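Long-range contact in beta-lactamase (Sphaerobacter thermophilus, PDB 4EWF), which probably hydrolyses the amide bond of beta-lactams to give substituted beta-amino acids, as other members of the class A beta-lactamase family do: residues Asn43-Pro57 / Glu159-Val171. Numbering follows the deposited sequence.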
ATOM      1  N   ASN A  43       1.136  12.658  12.568  1.00 17.17           N
ATOM      2  CA  ASN A  43      -0.046  11.820  12.849  1.00 19.47           C
ATOM      3  C   ASN A  43       0.288  10.361  12.571  1.00 21.91           C
ATOM      4  O   ASN A  43      -0.518   9.609  12.004  1.00 18.19           O
ATOM      5  CB  ASN A  43      -1.234  12.243  11.980  1.00 19.94           C
ATOM      6  CG  ASN A  43      -1.870  13.530  12.443  1.00 23.22           C
ATOM      7  OD1 ASN A  43      -1.853  13.842  13.625  1.00 19.66           O
ATOM      8  ND2 ASN A  43      -2.452  14.284  11.509  1.00 19.77           N
ATOM      9  N   GLY A  44       1.502   9.974  12.946  1.00 24.48           N
ATOM     10  CA  GLY A  44       2.022   8.670  12.595  1.00 24.93           C
ATOM     11  C   GLY A  44       1.234   7.539  13.201  1.00 23.93           C
ATOM     12  O   GLY A  44       1.183   6.451  12.615  1.00 18.30           O
ATOM     13  N   ASP A  45       0.632   7.792  14.369  1.00 18.08           N
ATOM     14  CA  ASP A  45      -0.125   6.760  15.081  1.00 21.31           C
ATOM     15  C   ASP A  45      -1.639   6.991  15.026  1.00 21.54           C
ATOM     16  O   ASP A  45      -2.410   6.368  15.775  1.00 20.26           O
ATOM     17  CB  ASP A  45       0.348   6.631  16.536  1.00 24.06           C
ATOM     18  CG  ASP A  45       0.089   7.882  17.358  1.00 34.59           C
ATOM     19  OD1 ASP A  45      -0.365   8.906  16.803  1.00 34.37           O
ATOM     20  OD2 ASP A  45       0.355   7.835  18.578  1.00 39.68           O
ATOM     21  N   ARG A  46      -2.062   7.904  14.158  1.00 19.27           N
ATOM     22  CA  ARG A  46      -3.492   8.223  14.017  1.00 18.46           C
ATOM     23  C   ARG A  46      -4.159   7.163  13.137  1.00 19.41           C
ATOM     24  O   ARG A  46      -3.548   6.669  12.202  1.00 16.10           O
ATOM     25  CB  ARG A  46      -3.675   9.618  13.390  1.00 16.74           C
ATOM     26  CG  ARG A  46      -5.145   9.996  13.144  1.00 16.28           C
ATOM     27  CD  ARG A  46      -5.330  11.504  12.908  1.00 21.29           C
ATOM     28  NE  ARG A  46      -6.705  11.829  12.525  1.00 22.72           N
ATOM     29  CZ  ARG A  46      -7.284  13.017  12.697  1.00 19.52           C
ATOM     30  NH1 ARG A  46      -8.532  13.214  12.284  1.00 22.28           N
ATOM     31  NH2 ARG A  46      -6.618  14.012  13.267  1.00 20.31           N
ATOM     32  N   ARG A  47      -5.403   6.805  13.449  1.00 18.02           N
ATOM     33  CA  ARG A  47      -6.120   5.772  12.710  1.00 17.25           C
ATOM     34  C   ARG A  47      -6.843   6.331  11.478  1.00 18.87           C
ATOM     35  O   ARG A  47      -7.635   7.263  11.595  1.00 18.76           O
ATOM     36  CB  ARG A  47      -7.131   5.087  13.635  1.00 18.05           C
ATOM     37  CG  ARG A  47      -6.501   4.447  14.868  1.00 21.72           C
ATOM     38  CD  ARG A  47      -7.546   4.159  15.968  1.00 27.39           C
ATOM     39  NE  ARG A  47      -6.942   3.560  17.156  1.00 27.42           N
ATOM     40  CZ  ARG A  47      -6.776   4.181  18.322  1.00 34.38           C
ATOM     41  NH1 ARG A  47      -7.187   5.446  18.495  1.00 27.11           N
ATOM     42  NH2 ARG A  47      -6.215   3.527  19.336  1.00 36.43           N
ATOM     43  N   PHE A  48      -6.552   5.756  10.309  1.00 18.41           N
ATOM     44  CA  PHE A  48      -7.190   6.116   9.038  1.00 16.20           C
ATOM     45  C   PHE A  48      -7.851   4.858   8.441  1.00 22.80           C
ATOM     46  O   PHE A  48      -7.444   3.740   8.755  1.00 19.01           O
ATOM     47  CB  PHE A  48      -6.119   6.574   8.034  1.00 14.32           C
ATOM     48  CG  PHE A  48      -5.424   7.854   8.429  1.00 18.71           C
ATOM     49  CD1 PHE A  48      -5.831   9.066   7.894  1.00 21.95           C
ATOM     50  CD2 PHE A  48      -4.386   7.838   9.348  1.00 15.54           C
ATOM     51  CE1 PHE A  48      -5.202  10.263   8.254  1.00 19.96           C
ATOM     52  CE2 PHE A  48      -3.743   9.034   9.728  1.00 17.57           C
ATOM     53  CZ  PHE A  48      -4.158  10.243   9.176  1.00 18.49           C
ATOM     54  N   ARG A  49      -8.834   5.031   7.560  1.00 17.82           N
ATOM     55  CA  ARG A  49      -9.326   3.894   6.782  1.00 20.43           C
ATOM     56  C   ARG A  49      -8.200   3.411   5.887  1.00 21.83           C
ATOM     57  O   ARG A  49      -7.552   4.200   5.191  1.00 24.12           O
ATOM     58  CB  ARG A  49     -10.563   4.262   5.940  1.00 18.56           C
ATOM     59  CG  ARG A  49     -11.760   4.703   6.790  1.00 21.16           C
ATOM     60  CD  ARG A  49     -13.004   5.007   5.942  1.00 29.67           C
ATOM     61  NE  ARG A  49     -13.950   5.811   6.709  1.00 30.51           N
ATOM     62  CZ  ARG A  49     -14.858   5.300   7.526  1.00 33.87           C
ATOM     63  NH1 ARG A  49     -14.958   3.986   7.668  1.00 36.19           N
ATOM     64  NH2 ARG A  49     -15.669   6.096   8.190  1.00 36.78           N
ATOM     65  N   ALA A  50      -7.932   2.116   5.924  1.00 17.67           N
ATOM     66  CA  ALA A  50      -6.834   1.583   5.128  1.00 18.60           C
ATOM     67  C   ALA A  50      -7.191   1.601   3.654  1.00 24.13           C
ATOM     68  O   ALA A  50      -6.305   1.720   2.809  1.00 18.09           O
ATOM     69  CB  ALA A  50      -6.491   0.152   5.561  1.00 14.49           C
ATOM     70  N   ALA A  51      -8.486   1.486   3.346  1.00 19.29           N
ATOM     71  CA  ALA A  51      -8.880   1.252   1.961  1.00 21.42           C
ATOM     72  C   ALA A  51      -8.048   0.084   1.415  1.00 22.18           C
ATOM     73  O   ALA A  51      -7.745  -0.878   2.133  1.00 23.73           O
ATOM     74  CB  ALA A  51      -8.671   2.516   1.118  1.00 18.68           C
ATOM     75  N   SER A  52      -7.630   0.180   0.163  1.00 21.35           N
ATOM     76  CA  SER A  52      -6.901  -0.917  -0.465  1.00 23.13           C
ATOM     77  C   SER A  52      -5.466  -1.174   0.019  1.00 22.41           C
ATOM     78  O   SER A  52      -4.847  -2.130  -0.435  1.00 21.75           O
ATOM     79  CB  SER A  52      -6.888  -0.722  -1.985  1.00 23.12           C
ATOM     80  OG  SER A  52      -8.187  -0.932  -2.493  1.00 30.19           O
ATOM     81  N   THR A  53      -4.922  -0.342   0.909  1.00 16.85           N
ATOM     82  CA  THR A  53      -3.534  -0.560   1.322  1.00 15.24           C
ATOM     83  C   THR A  53      -3.424  -1.870   2.091  1.00 17.00           C
ATOM     84  O   THR A  53      -2.362  -2.477   2.144  1.00 16.50           O
ATOM     85  CB  THR A  53      -2.965   0.582   2.190  1.00 22.56           C
ATOM     86  OG1 THR A  53      -3.696   0.669   3.424  1.00 20.89           O
ATOM     87  CG2 THR A  53      -3.035   1.900   1.448  1.00 17.00           C
ATOM     88  N   VAL A  54      -4.541  -2.327   2.645  1.00 20.77           N
ATOM     89  CA  VAL A  54      -4.544  -3.569   3.424  1.00 20.50           C
ATOM     90  C   VAL A  54      -4.274  -4.803   2.544  1.00 24.17           C
ATOM     91  O   VAL A  54      -4.076  -5.915   3.038  1.00 19.39           O
ATOM     92  CB  VAL A  54      -5.871  -3.717   4.233  1.00 27.60           C
ATOM     93  CG1 VAL A  54      -7.033  -4.042   3.313  1.00 20.97           C
ATOM     94  CG2 VAL A  54      -5.707  -4.753   5.368  1.00 20.88           C
ATOM     95  N   LYS A  55      -4.244  -4.604   1.235  1.00 20.07           N
ATOM     96  CA  LYS A  55      -3.880  -5.700   0.352  1.00 23.23           C
ATOM     97  C   LYS A  55      -2.402  -6.081   0.488  1.00 24.10           C
ATOM     98  O   LYS A  55      -1.986  -7.140   0.022  1.00 23.12           O
ATOM     99  CB  LYS A  55      -4.275  -5.369  -1.089  1.00 17.70           C
ATOM    100  CG  LYS A  55      -5.786  -5.183  -1.197  1.00 17.80           C
ATOM    101  CD  LYS A  55      -6.250  -4.701  -2.579  1.00 20.79           C
ATOM    102  CE  LYS A  55      -7.762  -4.452  -2.547  1.00 23.24           C
ATOM    103  NZ  LYS A  55      -8.284  -4.077  -3.895  1.00 34.82           N
ATOM    104  N   ILE A  56      -1.618  -5.238   1.161  1.00 21.56           N
ATOM    105  CA  ILE A  56      -0.214  -5.562   1.395  1.00 20.65           C
ATOM    106  C   ILE A  56      -0.071  -6.729   2.368  1.00 21.04           C
ATOM    107  O   ILE A  56       0.487  -7.760   2.019  1.00 20.29           O
ATOM    108  CB  ILE A  56       0.594  -4.338   1.882  1.00 21.93           C
ATOM    109  CG1 ILE A  56       0.790  -3.336   0.733  1.00 21.48           C
ATOM    110  CG2 ILE A  56       1.958  -4.779   2.463  1.00 22.59           C
ATOM    111  CD1 ILE A  56       1.375  -1.984   1.202  1.00 23.95           C
ATOM    112  N   PRO A  57      -0.580  -6.578   3.600  1.00 16.69           N
ATOM    113  CA  PRO A  57      -0.467  -7.729   4.498  1.00 21.29           C
ATOM    114  C   PRO A  57      -1.216  -8.957   3.977  1.00 22.22           C
ATOM    115  O   PRO A  57      -0.825 -10.063   4.313  1.00 22.16           O
ATOM    116  CB  PRO A  57      -1.083  -7.222   5.812  1.00 23.71           C
ATOM    117  CG  PRO A  57      -1.890  -6.032   5.436  1.00 23.50           C
ATOM    118  CD  PRO A  57      -1.178  -5.405   4.263  1.00 14.95           C
ATOM    119  N   GLU A 159     -14.565  -1.933  10.201  1.00 21.67           N
ATOM    120  CA  GLU A 159     -13.761  -1.287   9.189  1.00 21.80           C
ATOM    121  C   GLU A 159     -12.340  -1.827   9.261  1.00 22.85           C
ATOM    122  O   GLU A 159     -11.927  -2.382  10.296  1.00 20.40           O
ATOM    123  CB  GLU A 159     -13.782   0.243   9.405  1.00 25.01           C
ATOM    124  CG  GLU A 159     -12.974   1.067   8.389  1.00 24.76           C
ATOM    125  CD  GLU A 159     -13.453   0.892   6.946  1.00 25.82           C
ATOM    126  OE1 GLU A 159     -13.068  -0.112   6.303  1.00 22.16           O
ATOM    127  OE2 GLU A 159     -14.201   1.768   6.455  1.00 26.70           O
ATOM    128  N   ASN A 160     -11.611  -1.691   8.155  1.00 18.81           N
ATOM    129  CA  ASN A 160     -10.192  -2.012   8.100  1.00 19.35           C
ATOM    130  C   ASN A 160      -9.392  -0.737   8.391  1.00 21.44           C
ATOM    131  O   ASN A 160      -9.371   0.183   7.571  1.00 19.08           O
ATOM    132  CB  ASN A 160      -9.802  -2.536   6.713  1.00 18.05           C
ATOM    133  CG  ASN A 160     -10.590  -3.765   6.308  1.00 24.18           C
ATOM    134  OD1 ASN A 160     -10.927  -4.600   7.141  1.00 20.10           O
ATOM    135  ND2 ASN A 160     -10.909  -3.867   5.025  1.00 17.36           N
ATOM    136  N   TRP A 161      -8.741  -0.696   9.550  1.00 21.25           N
ATOM    137  CA  TRP A 161      -8.020   0.493  10.016  1.00 17.61           C
ATOM    138  C   TRP A 161      -6.528   0.361   9.740  1.00 19.49           C
ATOM    139  O   TRP A 161      -5.993  -0.738   9.705  1.00 20.72           O
ATOM    140  CB  TRP A 161      -8.264   0.720  11.527  1.00 16.39           C
ATOM    141  CG  TRP A 161      -9.720   0.948  11.839  1.00 19.81           C
ATOM    142  CD1 TRP A 161     -10.574   0.085  12.481  1.00 18.23           C
ATOM    143  CD2 TRP A 161     -10.506   2.093  11.473  1.00 21.00           C
ATOM    144  NE1 TRP A 161     -11.837   0.632  12.544  1.00 18.61           N
ATOM    145  CE2 TRP A 161     -11.824   1.863  11.933  1.00 23.25           C
ATOM    146  CE3 TRP A 161     -10.222   3.293  10.799  1.00 20.18           C
ATOM    147  CZ2 TRP A 161     -12.863   2.794  11.753  1.00 26.19           C
ATOM    148  CZ3 TRP A 161     -11.249   4.220  10.611  1.00 21.99           C
ATOM    149  CH2 TRP A 161     -12.559   3.964  11.096  1.00 26.48           C
ATOM    150  N   ALA A 162      -5.864   1.494   9.535  1.00 18.84           N
ATOM    151  CA  ALA A 162      -4.423   1.530   9.355  1.00 21.23           C
ATOM    152  C   ALA A 162      -3.836   2.706  10.121  1.00 25.66           C
ATOM    153  O   ALA A 162      -4.539   3.678  10.408  1.00 22.59           O
ATOM    154  CB  ALA A 162      -4.097   1.695   7.884  1.00 16.50           C
ATOM    155  N   THR A 163      -2.540   2.639  10.418  1.00 21.87           N
ATOM    156  CA  THR A 163      -1.812   3.851  10.782  1.00 19.34           C
ATOM    157  C   THR A 163      -0.610   3.954   9.872  1.00 19.08           C
ATOM    158  O   THR A 163      -0.106   2.946   9.401  1.00 16.20           O
ATOM    159  CB  THR A 163      -1.322   3.870  12.259  1.00 21.16           C
ATOM    160  OG1 THR A 163      -0.294   2.896  12.430  1.00 17.28           O
ATOM    161  CG2 THR A 163      -2.462   3.574  13.213  1.00 21.48           C
ATOM    162  N   PRO A 164      -0.144   5.184   9.613  1.00 19.23           N
ATOM    163  CA  PRO A 164       1.069   5.334   8.798  1.00 18.08           C
ATOM    164  C   PRO A 164       2.248   4.573   9.438  1.00 21.91           C
ATOM    165  O   PRO A 164       2.976   3.880   8.720  1.00 18.64           O
ATOM    166  CB  PRO A 164       1.313   6.859   8.802  1.00 18.32           C
ATOM    167  CG  PRO A 164      -0.048   7.475   9.112  1.00 21.06           C
ATOM    168  CD  PRO A 164      -0.696   6.479  10.066  1.00 14.98           C
ATOM    169  N   ASP A 165       2.411   4.675  10.761  1.00 17.19           N
ATOM    170  CA  ASP A 165       3.469   3.933  11.461  1.00 15.90           C
ATOM    171  C   ASP A 165       3.442   2.439  11.135  1.00 21.64           C
ATOM    172  O   ASP A 165       4.485   1.833  10.846  1.00 21.87           O
ATOM    173  CB  ASP A 165       3.337   4.063  12.991  1.00 19.90           C
ATOM    174  CG  ASP A 165       3.856   5.394  13.522  1.00 27.01           C
ATOM    175  OD1 ASP A 165       4.478   6.169  12.756  1.00 25.66           O
ATOM    176  OD2 ASP A 165       3.630   5.664  14.718  1.00 24.12           O
ATOM    177  N   ASP A 166       2.260   1.839  11.236  1.00 19.14           N
ATOM    178  CA  ASP A 166       2.116   0.409  10.986  1.00 24.04           C
ATOM    179  C   ASP A 166       2.483   0.037   9.549  1.00 25.04           C
ATOM    180  O   ASP A 166       3.137  -0.973   9.310  1.00 19.58           O
ATOM    181  CB  ASP A 166       0.679  -0.048  11.266  1.00 18.87           C
ATOM    182  CG  ASP A 166       0.392  -0.208  12.761  1.00 27.95           C
ATOM    183  OD1 ASP A 166       1.286   0.110  13.586  1.00 22.28           O
ATOM    184  OD2 ASP A 166      -0.738  -0.631  13.110  1.00 22.67           O
ATOM    185  N   TYR A 167       2.046   0.843   8.589  1.00 19.79           N
ATOM    186  CA  TYR A 167       2.299   0.510   7.189  1.00 22.04           C
ATOM    187  C   TYR A 167       3.746   0.755   6.775  1.00 23.03           C
ATOM    188  O   TYR A 167       4.260   0.095   5.870  1.00 23.69           O
ATOM    189  CB  TYR A 167       1.246   1.150   6.254  1.00 17.12           C
ATOM    190  CG  TYR A 167       0.061   0.216   6.195  1.00 21.29           C
ATOM    191  CD1 TYR A 167      -0.080  -0.671   5.146  1.00 20.88           C
ATOM    192  CD2 TYR A 167      -0.848   0.141   7.255  1.00 19.64           C
ATOM    193  CE1 TYR A 167      -1.123  -1.576   5.097  1.00 22.36           C
ATOM    194  CE2 TYR A 167      -1.904  -0.780   7.227  1.00 21.86           C
ATOM    195  CZ  TYR A 167      -2.025  -1.640   6.136  1.00 24.86           C
ATOM    196  OH  TYR A 167      -3.053  -2.556   6.055  1.00 21.97           O
ATOM    197  N   ALA A 168       4.427   1.659   7.474  1.00 20.71           N
ATOM    198  CA  ALA A 168       5.857   1.804   7.261  1.00 21.36           C
ATOM    199  C   ALA A 168       6.582   0.540   7.760  1.00 26.07           C
ATOM    200  O   ALA A 168       7.487   0.038   7.093  1.00 22.22           O
ATOM    201  CB  ALA A 168       6.391   3.072   7.938  1.00 19.86           C
ATOM    202  N   LEU A 169       6.165  -0.003   8.906  1.00 23.15           N
ATOM    203  CA  LEU A 169       6.768  -1.255   9.377  1.00 21.48           C
ATOM    204  C   LEU A 169       6.594  -2.355   8.336  1.00 20.59           C
ATOM    205  O   LEU A 169       7.493  -3.167   8.118  1.00 26.80           O
ATOM    206  CB  LEU A 169       6.150  -1.726  10.698  1.00 23.19           C
ATOM    207  CG  LEU A 169       6.333  -0.826  11.910  1.00 23.88           C
ATOM    208  CD1 LEU A 169       5.505  -1.347  13.089  1.00 29.99           C
ATOM    209  CD2 LEU A 169       7.830  -0.713  12.275  1.00 28.07           C
ATOM    210  N   ALA A 170       5.428  -2.388   7.705  1.00 20.20           N
ATOM    211  CA  ALA A 170       5.138  -3.434   6.725  1.00 23.85           C
ATOM    212  C   ALA A 170       6.112  -3.369   5.559  1.00 24.89           C
ATOM    213  O   ALA A 170       6.661  -4.387   5.138  1.00 20.22           O
ATOM    214  CB  ALA A 170       3.689  -3.321   6.216  1.00 19.73           C
ATOM    215  N   VAL A 171       6.307  -2.174   5.017  1.00 20.72           N
ATOM    216  CA  VAL A 171       7.239  -2.008   3.903  1.00 22.41           C
ATOM    217  C   VAL A 171       8.663  -2.322   4.349  1.00 24.31           C
ATOM    218  O   VAL A 171       9.421  -2.949   3.614  1.00 27.44           O
ATOM    219  CB  VAL A 171       7.182  -0.570   3.313  1.00 27.05           C
ATOM    220  CG1 VAL A 171       8.237  -0.380   2.219  1.00 23.31           C
ATOM    221  CG2 VAL A 171       5.785  -0.263   2.779  1.00 25.48           C
TER
HETATM  222  O   HOH W   1     -10.150  -1.726   3.307  1.00 22.02           O
HETATM  223  O   HOH W   2     -10.701   0.659   4.900  1.00 25.94           O
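Phe48 and Ala162 trade both backbone bonds of an antiparallel hydrogen-bonded pair, Phe48 N to Ala162 O and Ala162 N to Phe48 O, each 2.9 Å. Two residues on, Ala50 N reaches Asn160 O at 2.9 Å, so the two short strands are pinned on both sides of the Arg49-Trp161 pair. On the buried side, the methyl groups of Ala50 and Ala162 meet, CB to CB 3.7 Å, and Phe242 of strand 235-244 lies against Ala162. Deeper in, the Tyr167 ring is wedged against 53-57: Thr53 OG1 sits over one face near the rim, Ile56 CD1 comes to the edge, and Val54 CA is 3.2 Å from Tyr167 OH. The Thr53 hydroxyl, between backbone N and carbonyl carbon (chi1 64°), is thereby directed at Ala50 O, which also takes Thr53 N.

At the other end, Asp165 N in the first turn of helix 164-175 donates to Gly44 O at 2.8 Å, while the Asp165 carboxylate turns to a salt bridge with Arg41. Thr163 caps the helix, OG1 accepting from Asp166 N.

The solvent side, formed by exposed Trp161 and partly exposed Arg49, is looser. Arg49 runs extended beside Trp161, whose CH2 lies over one guanidinium face with the planes 34° apart. Arg49 NH1 forms a salt bridge with Glu159 OE2 through the oxygen's anti lone pair, 2.6 Å. Inward of this bridge, water 2 links Ala51 N, Glu159 OE1 and Asn160 O.

Strand 48-49 leads through Ala50 and Ala51 to Ser52, with Lys55 one turn on; the two fit the SxxK pattern and both bond to Ser113 OG. The arrangement thus ties helix 164-175 to the 3-10 turn 52-54, which carries the probable nucleophile Ser52 and runs into helix 55-67 of a class A beta-lactamase fold.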